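Local coordinates for protein peptidoglycan hydrolase FlgJ (Sphingomonas sp. A1, PDB 3VWO) that probably hydrolyses the glycan of periplasmic peptidoglycan so that the flagellar rod can be assembled, the chain being its C-terminal glycosyl hydrolase family 73 part, at residues 12-17 against 94-99; 68-73 against 83-88; 119-124 against 138-143. All blocks are in the same frame, centred on the assembly; numbering follows the deposited sequence.

Interaction 1: 12-17 against 94-99; sequences AAKAAQ and AFQDYA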
ATOM      1  N   ALA A  12      -5.989   1.414   9.205  1.00 24.95           N
ATOM      2  CA  ALA A  12      -5.695   2.477   8.258  1.00 27.32           C
ATOM      3  C   ALA A  12      -5.870   3.824   8.953  1.00 38.91           C
ATOM      4  O   ALA A  12      -5.090   4.753   8.740  1.00 33.35           O
ATOM      5  CB  ALA A  12      -6.601   2.378   7.054  1.00 29.47           C
ATOM      6  N   ALA A  13      -6.887   3.910   9.802  1.00 31.76           N
ATOM      7  CA  ALA A  13      -7.193   5.144  10.532  1.00 37.52           C
ATOM      8  C   ALA A  13      -6.016   5.691  11.351  1.00 38.58           C
ATOM      9  O   ALA A  13      -5.701   6.885  11.281  1.00 37.01           O
ATOM     10  CB  ALA A  13      -8.422   4.938  11.424  1.00 41.54           C
ATOM     11  N   LYS A  14      -5.376   4.823  12.128  1.00 39.05           N
ATOM     12  CA  LYS A  14      -4.242   5.218  12.962  1.00 30.44           C
ATOM     13  C   LYS A  14      -3.065   5.746  12.144  1.00 40.91           C
ATOM     14  O   LYS A  14      -2.495   6.795  12.459  1.00 34.33           O
ATOM     15  CB  LYS A  14      -3.760   4.041  13.816  1.00 52.45           C
ATOM     16  CG  LYS A  14      -4.861   3.163  14.384  1.00 57.03           C
ATOM     17  CD  LYS A  14      -4.297   2.178  15.404  1.00 59.10           C
ATOM     18  CE  LYS A  14      -3.242   1.268  14.792  1.00 64.10           C
ATOM     19  NZ  LYS A  14      -3.829   0.132  14.012  1.00 53.83           N
ATOM     20  N   ALA A  15      -2.690   5.011  11.099  1.00 28.51           N
ATOM     21  CA  ALA A  15      -1.574   5.424  10.250  1.00 27.81           C
ATOM     22  C   ALA A  15      -1.938   6.666   9.446  1.00 27.48           C
ATOM     23  O   ALA A  15      -1.092   7.527   9.179  1.00 31.61           O
ATOM     24  CB  ALA A  15      -1.169   4.290   9.314  1.00 32.29           C
ATOM     25  N   ALA A  16      -3.203   6.762   9.057  1.00 24.67           N
ATOM     26  CA  ALA A  16      -3.646   7.905   8.265  1.00 28.63           C
ATOM     27  C   ALA A  16      -3.489   9.201   9.040  1.00 35.68           C
ATOM     28  O   ALA A  16      -3.113  10.231   8.474  1.00 27.92           O
ATOM     29  CB  ALA A  16      -5.082   7.722   7.814  1.00 29.27           C
ATOM     30  N   GLN A  17      -3.751   9.163  10.342  1.00 29.35           N
ATOM     31  CA  GLN A  17      -3.618  10.396  11.121  1.00 35.71           C
ATOM     32  C   GLN A  17      -2.153  10.812  11.293  1.00 35.04           C
ATOM     33  O   GLN A  17      -1.848  12.009  11.375  1.00 32.98           O
ATOM     34  CB  GLN A  17      -4.370  10.326  12.456  1.00 46.30           C
ATOM     35  CG  GLN A  17      -3.576   9.809  13.643  1.00 52.19           C
ATOM     36  CD  GLN A  17      -4.132  10.319  14.966  1.00 49.59           C
ATOM     37  OE1 GLN A  17      -5.097  11.089  14.993  1.00 51.49           O
ATOM     38  NE2 GLN A  17      -3.520   9.897  16.066  1.00 70.42           N
ATOM     39  N   ALA A  94       1.688  -3.582   9.793  1.00 26.69           N
ATOM     40  CA  ALA A  94       1.900  -3.247   8.387  1.00 27.03           C
ATOM     41  C   ALA A  94       1.623  -1.762   8.111  1.00 23.48           C
ATOM     42  O   ALA A  94       2.425  -1.064   7.478  1.00 25.73           O
ATOM     43  CB  ALA A  94       1.012  -4.102   7.511  1.00 23.30           C
ATOM     44  N   PHE A  95       0.478  -1.287   8.580  1.00 25.46           N
ATOM     45  CA  PHE A  95       0.118   0.121   8.386  1.00 27.22           C
ATOM     46  C   PHE A  95       1.089   1.072   9.091  1.00 30.38           C
ATOM     47  O   PHE A  95       1.457   2.106   8.537  1.00 24.88           O
ATOM     48  CB  PHE A  95      -1.324   0.390   8.834  1.00 26.97           C
ATOM     49  CG  PHE A  95      -2.360   0.018   7.804  1.00 30.77           C
ATOM     50  CD1 PHE A  95      -2.676   0.887   6.777  1.00 30.41           C
ATOM     51  CD2 PHE A  95      -3.016  -1.203   7.868  1.00 32.28           C
ATOM     52  CE1 PHE A  95      -3.628   0.554   5.830  1.00 26.47           C
ATOM     53  CE2 PHE A  95      -3.969  -1.546   6.923  1.00 33.69           C
ATOM     54  CZ  PHE A  95      -4.274  -0.664   5.903  1.00 40.59           C
ATOM     55  N   GLN A  96       1.510   0.717  10.303  1.00 30.96           N
ATOM     56  CA  GLN A  96       2.475   1.529  11.042  1.00 31.14           C
ATOM     57  C   GLN A  96       3.824   1.583  10.332  1.00 28.18           C
ATOM     58  O   GLN A  96       4.492   2.618  10.333  1.00 28.20           O
ATOM     59  CB  GLN A  96       2.664   0.993  12.462  1.00 30.99           C
ATOM     60  CG  GLN A  96       1.432   1.099  13.345  1.00 44.44           C
ATOM     61  CD  GLN A  96       1.355   2.412  14.098  1.00 70.88           C
ATOM     62  OE1 GLN A  96       1.963   3.410  13.702  1.00 67.98           O
ATOM     63  NE2 GLN A  96       0.610   2.417  15.197  1.00 85.81           N
ATOM     64  N   ASP A  97       4.238   0.464   9.745  1.00 25.56           N
ATOM     65  CA  ASP A  97       5.491   0.452   9.005  1.00 21.98           C
ATOM     66  C   ASP A  97       5.378   1.337   7.767  1.00 21.65           C
ATOM     67  O   ASP A  97       6.313   2.074   7.431  1.00 23.38           O
ATOM     68  CB  ASP A  97       5.918  -0.979   8.639  1.00 23.70           C
ATOM     69  CG  ASP A  97       7.389  -1.065   8.265  1.00 25.52           C
ATOM     70  OD1 ASP A  97       8.190  -0.315   8.862  1.00 25.82           O
ATOM     71  OD2 ASP A  97       7.748  -1.867   7.378  1.00 24.76           O
ATOM     72  N   TYR A  98       4.225   1.291   7.099  1.00 20.19           N
ATOM     73  CA  TYR A  98       3.985   2.134   5.924  1.00 22.10           C
ATOM     74  C   TYR A  98       4.058   3.619   6.288  1.00 27.34           C
ATOM     75  O   TYR A  98       4.692   4.405   5.582  1.00 23.00           O
ATOM     76  CB  TYR A  98       2.630   1.810   5.284  1.00 25.29           C
ATOM     77  CG  TYR A  98       2.163   2.818   4.243  1.00 25.11           C
ATOM     78  CD1 TYR A  98       2.544   2.705   2.911  1.00 26.20           C
ATOM     79  CD2 TYR A  98       1.333   3.874   4.596  1.00 28.72           C
ATOM     80  CE1 TYR A  98       2.111   3.626   1.959  1.00 23.97           C
ATOM     81  CE2 TYR A  98       0.903   4.795   3.659  1.00 29.68           C
ATOM     82  CZ  TYR A  98       1.290   4.664   2.343  1.00 25.83           C
ATOM     83  OH  TYR A  98       0.850   5.583   1.417  1.00 30.21           O
ATOM     84  N   ALA A  99       3.407   4.000   7.382  1.00 24.09           N
ATOM     85  CA  ALA A  99       3.434   5.403   7.819  1.00 22.98           C
ATOM     86  C   ALA A  99       4.843   5.817   8.196  1.00 24.53           C
ATOM     87  O   ALA A  99       5.235   6.960   7.986  1.00 27.02           O
ATOM     88  CB  ALA A  99       2.485   5.635   8.993  1.00 26.29           C
TER
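Ala12 lies over one face of the Phe95 ring, with its CA 3.6 Å above the ring plane and displaced toward the rim. The methyl group follows the same side of the ring, Ala12 CB reaching Phe95 CE1 at 3.7 Å. Phe95 has its CG anti to the carbonyl carbon and beside the backbone N (chi1 -82°), which sends the ring out from its helix so that one face lies against Ala12. One turn further on, Ala15 points at the partner helix and meets it in two ways. Its CB stands 3.5 Å from the carbonyl oxygen Phe95 O, and the same methyl packs against Ala99 CB at 3.9 Å. With only the methyls of Ala12 and Ala15 at its centre on the 12-17 side, the contact lets the helix axes approach to 8.7 Å while running nearly parallel, 14° apart. On the more exposed flank, Lys14 and Gln96 cross at about a right angle, the aliphatic Lys14 CE being 4.0 Å from Gln96 NE2.

Beyond these contacts, Phe53 meets the Phe95 ring with the planes about 85° apart, and Thr8 and Gln11 of helix 2-19 also touch it. From helix 23-34, Val27 packs on Ala12 and Leu26 on Ala15. This alanine-lined joint between helices 2-19 and 91-104 belongs to the helical part of a lysozyme-like glucosaminidase domain.

Interaction 2: 68-73 against 83-88; sequences ARTVEY and ERFRAY
Phe85 turns the edge of its ring to strand 65-74, and Ala68 and Thr70 line that edge. In the plane of the ring, Thr70 CB approaches Phe85 CZ to 3.6 Å, while the carbonyl oxygen Ala68 O lies 3.6 Å from Phe85 CE2. Ala68 CB adds a contact of 3.7 Å to Phe85 CD2. Because Thr70 OG1 is anti to the backbone N (chi1 -168°), CG2 is left between N and the carbonyl carbon, from where it reaches Glu83 CG at 3.6 Å. Replacing Phe85 by an alanine would remove the ring edge, and is likely to open a gap beside Ala68 CB and Thr70 CB.

In the backbone, Ala68 and Glu83 form a hydrogen-bonded antiparallel pair. Ala68 N donates to Glu83 O at 2.9 Å, and Glu83 N returns a bond of 3.0 Å to Ala68 O. From this pair the two segments run off along the hairpin 102° apart instead of nearly 180°, while Thr70 pairs on with Arg81 and Phe85 with Val66. The hairpin is strongly bent and twisted here, with Phe85 on the inside of the bend.

The carboxylates of Glu72 and Glu83 come near each other without touching, Glu72 OE2 lying 4.2 Å from Glu83 OE2. Lys56 and Arg81 form salt bridges with Glu72, and Arg81 has a long, weak pairing with Glu83, so basic neighbours probably offset the repulsion between the two acids.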
ATOM      1  N   ALA A  68       8.967 -13.422  -2.590  1.00 29.15           N
ATOM      2  CA  ALA A  68       7.792 -13.414  -3.448  1.00 30.58           C
ATOM      3  C   ALA A  68       8.118 -12.885  -4.834  1.00 31.42           C
ATOM      4  O   ALA A  68       9.004 -12.051  -5.005  1.00 28.10           O
ATOM      5  CB  ALA A  68       6.659 -12.599  -2.816  1.00 29.56           C
ATOM      6  N   ARG A  69       7.400 -13.404  -5.821  1.00 30.63           N
ATOM      7  CA  ARG A  69       7.509 -12.943  -7.189  1.00 25.45           C
ATOM      8  C   ARG A  69       7.013 -11.510  -7.230  1.00 24.07           C
ATOM      9  O   ARG A  69       6.045 -11.168  -6.553  1.00 26.27           O
ATOM     10  CB  ARG A  69       6.638 -13.829  -8.085  1.00 30.05           C
ATOM     11  CG  ARG A  69       6.289 -13.241  -9.432  1.00 31.88           C
ATOM     12  CD  ARG A  69       5.229 -14.088 -10.137  1.00 26.15           C
ATOM     13  NE  ARG A  69       4.808 -13.484 -11.400  1.00 26.18           N
ATOM     14  CZ  ARG A  69       3.910 -12.510 -11.500  1.00 29.31           C
ATOM     15  NH1 ARG A  69       3.329 -12.018 -10.414  1.00 31.09           N
ATOM     16  NH2 ARG A  69       3.597 -12.017 -12.691  1.00 34.07           N
ATOM     17  N   THR A  70       7.688 -10.668  -8.003  1.00 26.13           N
ATOM     18  CA  THR A  70       7.248  -9.289  -8.161  1.00 25.77           C
ATOM     19  C   THR A  70       7.542  -8.758  -9.563  1.00 30.73           C
ATOM     20  O   THR A  70       8.530  -9.140 -10.192  1.00 31.59           O
ATOM     21  CB  THR A  70       7.887  -8.372  -7.105  1.00 35.25           C
ATOM     22  OG1 THR A  70       7.230  -7.098  -7.116  1.00 37.80           O
ATOM     23  CG2 THR A  70       9.374  -8.196  -7.374  1.00 36.29           C
ATOM     24  N   VAL A  71       6.667  -7.878 -10.043  1.00 32.51           N
ATOM     25  CA  VAL A  71       6.792  -7.298 -11.371  1.00 28.83           C
ATOM     26  C   VAL A  71       7.191  -5.832 -11.258  1.00 33.25           C
ATOM     27  O   VAL A  71       6.576  -5.066 -10.517  1.00 35.41           O
ATOM     28  CB  VAL A  71       5.464  -7.383 -12.143  1.00 36.52           C
ATOM     29  CG1 VAL A  71       5.612  -6.767 -13.530  1.00 34.04           C
ATOM     30  CG2 VAL A  71       5.005  -8.830 -12.242  1.00 28.41           C
ATOM     31  N   GLU A  72       8.227  -5.447 -11.991  1.00 30.64           N
ATOM     32  CA  GLU A  72       8.700  -4.066 -11.952  1.00 38.77           C
ATOM     33  C   GLU A  72       8.962  -3.569 -13.364  1.00 44.64           C
ATOM     34  O   GLU A  72       9.234  -4.359 -14.263  1.00 37.22           O
ATOM     35  CB  GLU A  72       9.965  -3.962 -11.098  1.00 49.47           C
ATOM     36  CG  GLU A  72       9.764  -4.393  -9.648  1.00 51.65           C
ATOM     37  CD  GLU A  72      11.052  -4.398  -8.850  1.00 63.90           C
ATOM     38  OE1 GLU A  72      12.123  -4.150  -9.445  1.00 71.89           O
ATOM     39  OE2 GLU A  72      10.992  -4.651  -7.628  1.00 65.79           O
ATOM     40  N   TYR A  73       8.864  -2.261 -13.567  1.00 35.65           N
ATOM     41  CA  TYR A  73       9.108  -1.702 -14.886  1.00 31.75           C
ATOM     42  C   TYR A  73      10.329  -0.796 -14.857  1.00 52.01           C
ATOM     43  O   TYR A  73      10.476   0.050 -13.973  1.00 46.07           O
ATOM     44  CB  TYR A  73       7.870  -0.966 -15.407  1.00 45.08           C
ATOM     45  CG  TYR A  73       6.668  -1.872 -15.533  1.00 43.24           C
ATOM     46  CD1 TYR A  73       6.437  -2.596 -16.696  1.00 45.13           C
ATOM     47  CD2 TYR A  73       5.780  -2.030 -14.476  1.00 43.32           C
ATOM     48  CE1 TYR A  73       5.343  -3.441 -16.807  1.00 43.29           C
ATOM     49  CE2 TYR A  73       4.687  -2.870 -14.577  1.00 46.10           C
ATOM     50  CZ  TYR A  73       4.473  -3.574 -15.744  1.00 46.60           C
ATOM     51  OH  TYR A  73       3.386  -4.411 -15.841  1.00 48.09           O
ATOM     52  N   GLU A  83      11.898 -11.352  -4.924  1.00 31.78           N
ATOM     53  CA  GLU A  83      12.577 -10.472  -3.982  1.00 28.77           C
ATOM     54  C   GLU A  83      12.117 -10.771  -2.565  1.00 30.05           C
ATOM     55  O   GLU A  83      11.117 -11.448  -2.368  1.00 27.43           O
ATOM     56  CB  GLU A  83      12.266  -9.015  -4.311  1.00 29.61           C
ATOM     57  CG  GLU A  83      12.576  -8.610  -5.739  1.00 44.18           C
ATOM     58  CD  GLU A  83      13.981  -8.067  -5.902  1.00 56.78           C
ATOM     59  OE1 GLU A  83      14.872  -8.473  -5.127  1.00 54.15           O
ATOM     60  OE2 GLU A  83      14.190  -7.227  -6.802  1.00 68.43           O
ATOM     61  N   ARG A  84      12.845 -10.257  -1.576  1.00 24.62           N
ATOM     62  CA  ARG A  84      12.449 -10.409  -0.182  1.00 23.10           C
ATOM     63  C   ARG A  84      11.497  -9.286   0.221  1.00 26.75           C
ATOM     64  O   ARG A  84      11.861  -8.113   0.160  1.00 26.63           O
ATOM     65  CB  ARG A  84      13.680 -10.335   0.729  1.00 25.50           C
ATOM     66  CG  ARG A  84      14.051 -11.638   1.402  1.00 42.42           C
ATOM     67  CD  ARG A  84      14.988 -12.448   0.538  1.00 55.15           C
ATOM     68  NE  ARG A  84      15.440 -13.652   1.228  1.00 59.12           N
ATOM     69  CZ  ARG A  84      16.293 -14.531   0.713  1.00 61.25           C
ATOM     70  NH1 ARG A  84      16.791 -14.342  -0.501  1.00 70.76           N
ATOM     71  NH2 ARG A  84      16.647 -15.599   1.414  1.00 63.04           N
ATOM     72  N   PHE A  85      10.295  -9.642   0.657  1.00 23.09           N
ATOM     73  CA  PHE A  85       9.335  -8.650   1.151  1.00 21.11           C
ATOM     74  C   PHE A  85       9.244  -8.744   2.660  1.00 21.41           C
ATOM     75  O   PHE A  85       9.496  -9.801   3.242  1.00 25.79           O
ATOM     76  CB  PHE A  85       7.947  -8.880   0.538  1.00 25.72           C
ATOM     77  CG  PHE A  85       7.857  -8.497  -0.909  1.00 27.62           C
ATOM     78  CD1 PHE A  85       7.373  -7.248  -1.282  1.00 23.09           C
ATOM     79  CD2 PHE A  85       8.276  -9.375  -1.897  1.00 22.38           C
ATOM     80  CE1 PHE A  85       7.296  -6.891  -2.612  1.00 24.46           C
ATOM     81  CE2 PHE A  85       8.203  -9.026  -3.234  1.00 24.10           C
ATOM     82  CZ  PHE A  85       7.709  -7.781  -3.595  1.00 25.73           C
ATOM     83  N   ARG A  86       8.891  -7.635   3.297  1.00 22.87           N
ATOM     84  CA  ARG A  86       8.656  -7.643   4.729  1.00 23.88           C
ATOM     85  C   ARG A  86       7.427  -8.480   5.045  1.00 25.32           C
ATOM     86  O   ARG A  86       6.517  -8.597   4.225  1.00 23.79           O
ATOM     87  CB  ARG A  86       8.473  -6.216   5.244  1.00 20.34           C
ATOM     88  CG  ARG A  86       9.639  -5.318   4.866  1.00 18.58           C
ATOM     89  CD  ARG A  86       9.503  -3.895   5.404  1.00 24.07           C
ATOM     90  NE  ARG A  86      10.566  -3.048   4.863  1.00 24.97           N
ATOM     91  CZ  ARG A  86      10.862  -1.829   5.303  1.00 32.03           C
ATOM     92  NH1 ARG A  86      10.168  -1.284   6.293  1.00 27.68           N
ATOM     93  NH2 ARG A  86      11.851  -1.146   4.740  1.00 30.57           N
ATOM     94  N   ALA A  87       7.422  -9.078   6.229  1.00 22.04           N
ATOM     95  CA  ALA A  87       6.236  -9.751   6.740  1.00 21.04           C
ATOM     96  C   ALA A  87       5.982  -9.247   8.141  1.00 24.94           C
ATOM     97  O   ALA A  87       6.923  -8.898   8.866  1.00 31.12           O
ATOM     98  CB  ALA A  87       6.416 -11.272   6.726  1.00 22.33           C
ATOM     99  N   TYR A  88       4.712  -9.174   8.520  1.00 23.20           N
ATOM    100  CA  TYR A  88       4.348  -8.569   9.793  1.00 26.12           C
ATOM    101  C   TYR A  88       3.495  -9.498  10.646  1.00 30.88           C
ATOM    102  O   TYR A  88       3.044 -10.542  10.179  1.00 32.40           O
ATOM    103  CB  TYR A  88       3.569  -7.278   9.547  1.00 24.00           C
ATOM    104  CG  TYR A  88       4.257  -6.306   8.618  1.00 25.28           C
ATOM    105  CD1 TYR A  88       5.182  -5.403   9.106  1.00 26.00           C
ATOM    106  CD2 TYR A  88       3.965  -6.280   7.258  1.00 21.52           C
ATOM    107  CE1 TYR A  88       5.806  -4.492   8.268  1.00 29.02           C
ATOM    108  CE2 TYR A  88       4.595  -5.377   6.402  1.00 21.43           C
ATOM    109  CZ  TYR A  88       5.512  -4.483   6.922  1.00 24.50           C
ATOM    110  OH  TYR A  88       6.140  -3.558   6.103  1.00 23.51           O
TER

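Interaction 3: 119-124 against 138-143; sequences AFARAL and KLARVI
Ile143 N donates to Leu139 O at 3.0 Å, a helical bond between two residues whose side chains, one turn apart, both point to 119-124. Leu139 does most of the reaching. Its CG is anti to the backbone N (chi1 176°), which carries the branched end across to the other helix, where the single methyl CD2 touches three residues. Leu139 CD2 is 3.9 Å from Ala121 CB, and it meets the methyl Leu124 CD1 at the same separation of 3.9 Å, the two leucine side chains crossing at about a right angle. The third partner is the ring of Phe120, whose CE2 is 4.1 Å from Leu139 CD2, an oblique approach.

Ile143 works one turn along. Its CD1 lies 3.8 Å from Phe120 CD2, the two side chains again nearly perpendicular. Helices 117-127 and 135-143 follow each other in the chain and run antiparallel, with 153° between the segments, an alpha-alpha hairpin within the lysozyme-like glucosaminidase domain. The small Ala121 lies where the backbones come nearest, its CA facing that of Ala140, and the segment axes approach to 8.7 Å.

Within its own helix, Leu124 places CD1 over one face of the Phe120 ring, 3.4 Å above the plane and toward the rim. The methyl that meets Leu139 thus also packs on the ring that Leu139 approaches, so Leu124, Phe120 and Leu139 all touch one another. Further out, Phe25 of helix 23-34 meets the Phe120 ring with the planes at about 45°, and also touches Ile143.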
ATOM      1  N   ALA A 119      -4.079  14.366  -5.889  1.00 25.17           N
ATOM      2  CA  ALA A 119      -2.856  14.991  -5.391  1.00 20.48           C
ATOM      3  C   ALA A 119      -2.026  14.028  -4.539  1.00 19.97           C
ATOM      4  O   ALA A 119      -0.801  14.020  -4.615  1.00 23.67           O
ATOM      5  CB  ALA A 119      -3.172  16.298  -4.611  1.00 24.48           C
ATOM      6  N   PHE A 120      -2.709  13.217  -3.739  1.00 21.51           N
ATOM      7  CA  PHE A 120      -2.073  12.173  -2.933  1.00 22.09           C
ATOM      8  C   PHE A 120      -1.380  11.142  -3.833  1.00 22.88           C
ATOM      9  O   PHE A 120      -0.206  10.814  -3.645  1.00 23.23           O
ATOM     10  CB  PHE A 120      -3.142  11.510  -2.058  1.00 19.78           C
ATOM     11  CG  PHE A 120      -2.679  10.267  -1.329  1.00 23.20           C
ATOM     12  CD1 PHE A 120      -1.838  10.358  -0.230  1.00 25.44           C
ATOM     13  CD2 PHE A 120      -3.115   9.015  -1.732  1.00 23.47           C
ATOM     14  CE1 PHE A 120      -1.423   9.219   0.447  1.00 24.64           C
ATOM     15  CE2 PHE A 120      -2.708   7.871  -1.057  1.00 23.28           C
ATOM     16  CZ  PHE A 120      -1.857   7.977   0.034  1.00 22.78           C
ATOM     17  N   ALA A 121      -2.104  10.667  -4.836  1.00 22.18           N
ATOM     18  CA  ALA A 121      -1.585   9.626  -5.726  1.00 23.82           C
ATOM     19  C   ALA A 121      -0.411  10.151  -6.545  1.00 29.44           C
ATOM     20  O   ALA A 121       0.594   9.463  -6.710  1.00 30.68           O
ATOM     21  CB  ALA A 121      -2.693   9.112  -6.631  1.00 23.95           C
ATOM     22  N   ARG A 122      -0.542  11.376  -7.051  1.00 27.15           N
ATOM     23  CA  ARG A 122       0.535  12.003  -7.808  1.00 27.14           C
ATOM     24  C   ARG A 122       1.787  12.209  -6.964  1.00 29.17           C
ATOM     25  O   ARG A 122       2.893  11.974  -7.438  1.00 32.18           O
ATOM     26  CB  ARG A 122       0.076  13.344  -8.426  1.00 24.04           C
ATOM     27  CG  ARG A 122      -0.772  13.175  -9.690  1.00 40.06           C
ATOM     28  CD  ARG A 122      -1.059  14.506 -10.370  1.00 63.02           C
ATOM     29  NE  ARG A 122       0.148  15.314 -10.529  1.00 82.54           N
ATOM     30  CZ  ARG A 122       0.259  16.340 -11.368  1.00 88.29           C
ATOM     31  NH1 ARG A 122      -0.762  16.682 -12.142  1.00 89.09           N
ATOM     32  NH2 ARG A 122       1.396  17.020 -11.441  1.00 84.19           N
ATOM     33  N   ALA A 123       1.621  12.656  -5.720  1.00 22.63           N
ATOM     34  CA  ALA A 123       2.772  12.831  -4.841  1.00 21.10           C
ATOM     35  C   ALA A 123       3.515  11.508  -4.603  1.00 25.56           C
ATOM     36  O   ALA A 123       4.747  11.486  -4.559  1.00 29.73           O
ATOM     37  CB  ALA A 123       2.360  13.475  -3.516  1.00 25.39           C
ATOM     38  N   LEU A 124       2.765  10.415  -4.459  1.00 26.28           N
ATOM     39  CA  LEU A 124       3.373   9.091  -4.305  1.00 24.85           C
ATOM     40  C   LEU A 124       4.137   8.692  -5.568  1.00 35.50           C
ATOM     41  O   LEU A 124       5.285   8.255  -5.499  1.00 37.01           O
ATOM     42  CB  LEU A 124       2.315   8.029  -3.982  1.00 26.60           C
ATOM     43  CG  LEU A 124       1.786   8.007  -2.544  1.00 24.94           C
ATOM     44  CD1 LEU A 124       0.473   7.278  -2.459  1.00 23.06           C
ATOM     45  CD2 LEU A 124       2.810   7.395  -1.599  1.00 24.77           C
ATOM     46  N   LYS A 138      -4.449   5.122 -11.638  1.00 34.67           N
ATOM     47  CA  LYS A 138      -5.193   3.976 -11.125  1.00 34.84           C
ATOM     48  C   LYS A 138      -5.589   4.148  -9.657  1.00 36.48           C
ATOM     49  O   LYS A 138      -6.728   3.866  -9.277  1.00 35.34           O
ATOM     50  CB  LYS A 138      -4.400   2.685 -11.334  1.00 43.61           C
ATOM     51  CG  LYS A 138      -4.535   2.128 -12.745  1.00 55.76           C
ATOM     52  CD  LYS A 138      -3.736   0.852 -12.946  1.00 61.46           C
ATOM     53  CE  LYS A 138      -2.253   1.141 -13.086  1.00 66.12           C
ATOM     54  NZ  LYS A 138      -1.526  -0.015 -13.683  1.00 64.86           N
ATOM     55  N   LEU A 139      -4.651   4.616  -8.840  1.00 30.55           N
ATOM     56  CA  LEU A 139      -4.918   4.835  -7.419  1.00 26.49           C
ATOM     57  C   LEU A 139      -6.019   5.873  -7.210  1.00 29.70           C
ATOM     58  O   LEU A 139      -6.920   5.678  -6.395  1.00 28.25           O
ATOM     59  CB  LEU A 139      -3.635   5.254  -6.686  1.00 26.23           C
ATOM     60  CG  LEU A 139      -3.791   5.613  -5.204  1.00 23.97           C
ATOM     61  CD1 LEU A 139      -4.548   4.507  -4.466  1.00 22.85           C
ATOM     62  CD2 LEU A 139      -2.427   5.844  -4.577  1.00 21.25           C
ATOM     63  N   ALA A 140      -5.946   6.974  -7.951  1.00 29.21           N
ATOM     64  CA  ALA A 140      -6.965   8.017  -7.869  1.00 29.81           C
ATOM     65  C   ALA A 140      -8.369   7.490  -8.187  1.00 30.10           C
ATOM     66  O   ALA A 140      -9.344   7.878  -7.542  1.00 34.17           O
ATOM     67  CB  ALA A 140      -6.609   9.177  -8.788  1.00 32.97           C
ATOM     68  N   ARG A 141      -8.469   6.600  -9.171  1.00 31.82           N
ATOM     69  CA  ARG A 141      -9.764   6.032  -9.543  1.00 36.78           C
ATOM     70  C   ARG A 141     -10.342   5.149  -8.439  1.00 39.41           C
ATOM     71  O   ARG A 141     -11.555   5.103  -8.244  1.00 37.26           O
ATOM     72  CB  ARG A 141      -9.661   5.221 -10.840  1.00 44.39           C
ATOM     73  CG  ARG A 141      -9.211   6.015 -12.060  1.00 52.35           C
ATOM     74  CD  ARG A 141      -9.394   5.200 -13.341  1.00 65.83           C
ATOM     75  NE  ARG A 141      -8.374   5.499 -14.345  1.00 71.28           N
ATOM     76  CZ  ARG A 141      -7.434   4.642 -14.733  1.00 68.23           C
ATOM     77  NH1 ARG A 141      -6.543   5.000 -15.650  1.00 69.01           N
ATOM     78  NH2 ARG A 141      -7.385   3.423 -14.212  1.00 64.91           N
ATOM     79  N   VAL A 142      -9.479   4.432  -7.727  1.00 29.90           N
ATOM     80  CA  VAL A 142      -9.940   3.622  -6.605  1.00 28.49           C
ATOM     81  C   VAL A 142     -10.419   4.530  -5.474  1.00 31.79           C
ATOM     82  O   VAL A 142     -11.496   4.328  -4.910  1.00 32.29           O
ATOM     83  CB  VAL A 142      -8.833   2.691  -6.073  1.00 25.31           C
ATOM     84  CG1 VAL A 142      -9.354   1.869  -4.910  1.00 25.31           C
ATOM     85  CG2 VAL A 142      -8.309   1.784  -7.190  1.00 27.69           C
ATOM     86  N   ILE A 143      -9.605   5.532  -5.151  1.00 28.35           N
ATOM     87  CA  ILE A 143      -9.914   6.462  -4.065  1.00 27.00           C
ATOM     88  C   ILE A 143     -11.270   7.131  -4.264  1.00 39.50           C
ATOM     89  O   ILE A 143     -12.074   7.207  -3.331  1.00 33.02           O
ATOM     90  CB  ILE A 143      -8.812   7.534  -3.913  1.00 24.94           C
ATOM     91  CG1 ILE A 143      -7.536   6.896  -3.362  1.00 28.85           C
ATOM     92  CG2 ILE A 143      -9.269   8.657  -2.982  1.00 30.17           C
ATOM     93  CD1 ILE A 143      -6.353   7.823  -3.275  1.00 26.95           C
TER

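How the interactions relate
Interactions 1 and 3 are buried helix pairs, one nearly parallel and one antiparallel, and both rely on apolar side chains with alanine at the close approach. Interaction 2 is a surface contact of a beta hairpin, held by paired backbone bonds and bordered by charge. Helix 91-104, one partner in interaction 1, reaches both others. Toward the hairpin, Asp97 OD2 forms a salt bridge with Arg86 NH1, 2.7 Å away, and lies equally close to Tyr88 OH, a probable hydrogen bond. Toward interaction 3, Tyr98 packs on Phe120 and Leu124. Interactions 2 and 3 do not touch, their nearest atoms being about 7 Å apart.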